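Aminotransferase (Helicobacter pylori, PDB 2FNU) transfers an amino group from glutamate to a UDP-linked 4-keto sugar, using pyridoxal phosphate, in the second step of pseudaminic acid biosynthesis. Local coordinates at residues K299-S304 / L366-S371. Residues are numbered along the deposited sequence; the frame is centred on the assembly and turned at random.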
ATOM      1  N   LYS B 299      22.089  -9.929 -24.934  1.00 21.61           N
ATOM      2  CA  LYS B 299      22.712  -9.512 -23.681  1.00 20.05           C
ATOM      3  C   LYS B 299      23.926  -8.607 -23.934  1.00 20.52           C
ATOM      4  O   LYS B 299      24.107  -7.610 -23.238  1.00 21.42           O
ATOM      5  CB  LYS B 299      23.119 -10.720 -22.824  1.00 22.07           C
ATOM      6  CG  LYS B 299      23.564 -10.352 -21.409  1.00 28.82           C
ATOM      7  CD  LYS B 299      22.439  -9.679 -20.622  1.00 46.13           C
ATOM      8  CE  LYS B 299      22.965  -8.996 -19.364  1.00 57.96           C
ATOM      9  NZ  LYS B 299      23.339  -9.963 -18.293  1.00 64.35           N
ATOM     10  N   LEU B 300      24.752  -8.956 -24.921  1.00 21.89           N
ATOM     11  CA  LEU B 300      25.915  -8.129 -25.269  1.00 20.80           C
ATOM     12  C   LEU B 300      25.497  -6.750 -25.795  1.00 19.75           C
ATOM     13  O   LEU B 300      26.130  -5.739 -25.478  1.00 21.54           O
ATOM     14  CB  LEU B 300      26.804  -8.834 -26.291  1.00 22.95           C
ATOM     15  CG  LEU B 300      27.525 -10.091 -25.788  1.00 28.34           C
ATOM     16  CD1 LEU B 300      28.383 -10.668 -26.901  1.00 29.14           C
ATOM     17  CD2 LEU B 300      28.366  -9.791 -24.554  1.00 32.75           C
ATOM     18  N   ILE B 301      24.427  -6.723 -26.582  1.00 21.45           N
ATOM     19  CA  ILE B 301      23.877  -5.456 -27.095  1.00 18.97           C
ATOM     20  C   ILE B 301      23.408  -4.560 -25.950  1.00 16.20           C
ATOM     21  O   ILE B 301      23.777  -3.375 -25.879  1.00 18.12           O
ATOM     22  CB  ILE B 301      22.735  -5.710 -28.102  1.00 19.10           C
ATOM     23  CG1 ILE B 301      23.307  -6.304 -29.394  1.00 21.14           C
ATOM     24  CG2 ILE B 301      21.960  -4.411 -28.391  1.00 17.37           C
ATOM     25  CD1 ILE B 301      22.257  -6.848 -30.336  1.00 19.38           C
ATOM     26  N   LEU B 302      22.642  -5.141 -25.032  1.00 18.28           N
ATOM     27  CA  LEU B 302      22.178  -4.408 -23.852  1.00 16.86           C
ATOM     28  C   LEU B 302      23.329  -3.902 -22.994  1.00 19.16           C
ATOM     29  O   LEU B 302      23.307  -2.750 -22.548  1.00 17.00           O
ATOM     30  CB  LEU B 302      21.230  -5.275 -23.014  1.00 17.66           C
ATOM     31  CG  LEU B 302      19.869  -5.599 -23.630  1.00 18.60           C
ATOM     32  CD1 LEU B 302      19.235  -6.727 -22.840  1.00 17.25           C
ATOM     33  CD2 LEU B 302      18.953  -4.368 -23.649  1.00 20.48           C
ATOM     34  N   GLU B 303      24.325  -4.761 -22.765  1.00 19.43           N
ATOM     35  CA  GLU B 303      25.528  -4.363 -22.025  1.00 19.63           C
ATOM     36  C   GLU B 303      26.293  -3.237 -22.731  1.00 18.38           C
ATOM     37  O   GLU B 303      26.784  -2.313 -22.077  1.00 20.17           O
ATOM     38  CB  GLU B 303      26.437  -5.576 -21.769  1.00 19.95           C
ATOM     39  CG  GLU B 303      25.867  -6.522 -20.712  1.00 26.16           C
ATOM     40  CD  GLU B 303      26.549  -7.891 -20.656  1.00 27.96           C
ATOM     41  OE1 GLU B 303      27.325  -8.243 -21.574  1.00 33.54           O
ATOM     42  OE2 GLU B 303      26.281  -8.626 -19.682  1.00 40.79           O
ATOM     43  N   SER B 304      26.341  -3.290 -24.061  1.00 19.33           N
ATOM     44  CA  SER B 304      26.983  -2.235 -24.840  1.00 20.75           C
ATOM     45  C   SER B 304      26.226  -0.908 -24.705  1.00 20.29           C
ATOM     46  O   SER B 304      26.835   0.149 -24.508  1.00 21.68           O
ATOM     47  CB  SER B 304      27.096  -2.663 -26.304  1.00 20.21           C
ATOM     48  OG  SER B 304      27.727  -1.659 -27.091  1.00 26.89           O
ATOM     49  N   LEU B 366      22.349   3.490 -32.809  1.00 14.95           N
ATOM     50  CA  LEU B 366      22.726   3.032 -34.143  1.00 16.08           C
ATOM     51  C   LEU B 366      24.169   2.534 -34.169  1.00 16.88           C
ATOM     52  O   LEU B 366      24.439   1.481 -34.762  1.00 18.48           O
ATOM     53  CB  LEU B 366      22.494   4.116 -35.212  1.00 17.15           C
ATOM     54  CG  LEU B 366      21.020   4.449 -35.446  1.00 15.61           C
ATOM     55  CD1 LEU B 366      20.934   5.678 -36.365  1.00 18.01           C
ATOM     56  CD2 LEU B 366      20.238   3.275 -36.026  1.00 17.78           C
ATOM     57  N   LYS B 367      25.068   3.273 -33.520  1.00 16.37           N
ATOM     58  CA  LYS B 367      26.487   2.892 -33.487  1.00 19.63           C
ATOM     59  C   LYS B 367      26.667   1.554 -32.799  1.00 20.51           C
ATOM     60  O   LYS B 367      27.496   0.759 -33.210  1.00 20.85           O
ATOM     61  CB  LYS B 367      27.347   3.951 -32.798  1.00 20.69           C
ATOM     62  CG  LYS B 367      27.479   5.254 -33.589  1.00 33.02           C
ATOM     63  CD  LYS B 367      28.024   5.027 -34.998  1.00 54.41           C
ATOM     64  CE  LYS B 367      28.102   6.331 -35.780  1.00 64.62           C
ATOM     65  NZ  LYS B 367      28.133   6.100 -37.253  1.00 68.86           N
ATOM     66  N   THR B 368      25.882   1.317 -31.751  1.00 18.79           N
ATOM     67  CA  THR B 368      25.950   0.073 -31.008  1.00 17.37           C
ATOM     68  C   THR B 368      25.588  -1.101 -31.917  1.00 17.94           C
ATOM     69  O   THR B 368      26.328  -2.094 -32.008  1.00 19.93           O
ATOM     70  CB  THR B 368      25.001   0.121 -29.793  1.00 15.99           C
ATOM     71  OG1 THR B 368      25.418   1.171 -28.915  1.00 22.01           O
ATOM     72  CG2 THR B 368      25.011  -1.216 -29.049  1.00 22.52           C
ATOM     73  N   PHE B 369      24.451  -1.001 -32.594  1.00 16.17           N
ATOM     74  CA  PHE B 369      24.023  -2.064 -33.496  1.00 15.99           C
ATOM     75  C   PHE B 369      25.012  -2.287 -34.628  1.00 19.39           C
ATOM     76  O   PHE B 369      25.306  -3.426 -34.985  1.00 22.28           O
ATOM     77  CB  PHE B 369      22.616  -1.799 -34.022  1.00 17.66           C
ATOM     78  CG  PHE B 369      21.548  -2.275 -33.086  1.00 18.48           C
ATOM     79  CD1 PHE B 369      21.044  -1.430 -32.098  1.00 18.26           C
ATOM     80  CD2 PHE B 369      21.095  -3.591 -33.147  1.00 18.86           C
ATOM     81  CE1 PHE B 369      20.072  -1.890 -31.196  1.00 17.44           C
ATOM     82  CE2 PHE B 369      20.115  -4.060 -32.260  1.00 16.56           C
ATOM     83  CZ  PHE B 369      19.602  -3.207 -31.283  1.00 16.00           C
ATOM     84  N   GLU B 370      25.544  -1.197 -35.159  1.00 19.55           N
ATOM     85  CA  GLU B 370      26.518  -1.279 -36.240  1.00 21.26           C
ATOM     86  C   GLU B 370      27.722  -2.129 -35.831  1.00 23.56           C
ATOM     87  O   GLU B 370      28.308  -2.826 -36.666  1.00 24.82           O
ATOM     88  CB  GLU B 370      26.960   0.128 -36.642  1.00 20.96           C
ATOM     89  CG  GLU B 370      27.819   0.185 -37.919  1.00 21.19           C
ATOM     90  CD  GLU B 370      28.311   1.591 -38.221  1.00 33.56           C
ATOM     91  OE1 GLU B 370      28.488   2.392 -37.271  1.00 49.45           O
ATOM     92  OE2 GLU B 370      28.529   1.904 -39.411  1.00 50.69           O
ATOM     93  N   SER B 371      28.079  -2.083 -34.549  1.00 22.87           N
ATOM     94  CA  SER B 371      29.291  -2.755 -34.064  1.00 25.65           C
ATOM     95  C   SER B 371      29.181  -4.280 -34.014  1.00 26.76           C
ATOM     96  O   SER B 371      30.194  -4.965 -33.867  1.00 28.57           O
ATOM     97  CB  SER B 371      29.677  -2.225 -32.682  1.00 26.10           C
ATOM     98  OG  SER B 371      28.799  -2.734 -31.691  1.00 25.80           O
TER
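Ile-301 and Thr-368 face each other where helix 298-307 runs beside the last turns of helix 355-370; the N-to-C directions of the two short segments differ by 142°, closer to antiparallel than parallel, with axes 10.0 Å apart at closest approach. The CB of Ile-301 points toward the other helix and splits into two branches, both of which end at the ring of Phe-369. CG2, anti to the backbone N, lies 3.9 Å from CZ of Phe-369 and approaches the ring obliquely. The other branch runs through CG1 to CD1, which settles 4.0 Å from CE2 of the same ring. The two side chains cross at about a right angle, the aliphatic fork meeting the far end of the ring.

One turn further along, at Ser-304, the helices are bridged by a methyl group. Thr-368 CG2 reaches across to Ser-304, 3.4 Å from OG and 3.7 Å from CB, and also comes within 4.0 Å of the carbonyl O of Ile-301. With chi1 at -62°, Thr-368 presents this methyl to the partner helix while OG1 turns back to bond the carbonyl O of Ser-364 in its own helix. Within 366-371, Ser-371 OG and Ser-371 N both donate to Thr-368 O, the hydroxyl at 2.6 Å.

The contact belongs to the C-terminal part of this fold type I aminotransferase. Phe-294 is edge-to-face on Phe-369, Phe-270 and, from strand 286-290, Met-290 also meet the ring, Phe-372 packs on Ile-301, and Leu-366 touches Ile-263 and Phe-264 of helix 246-264.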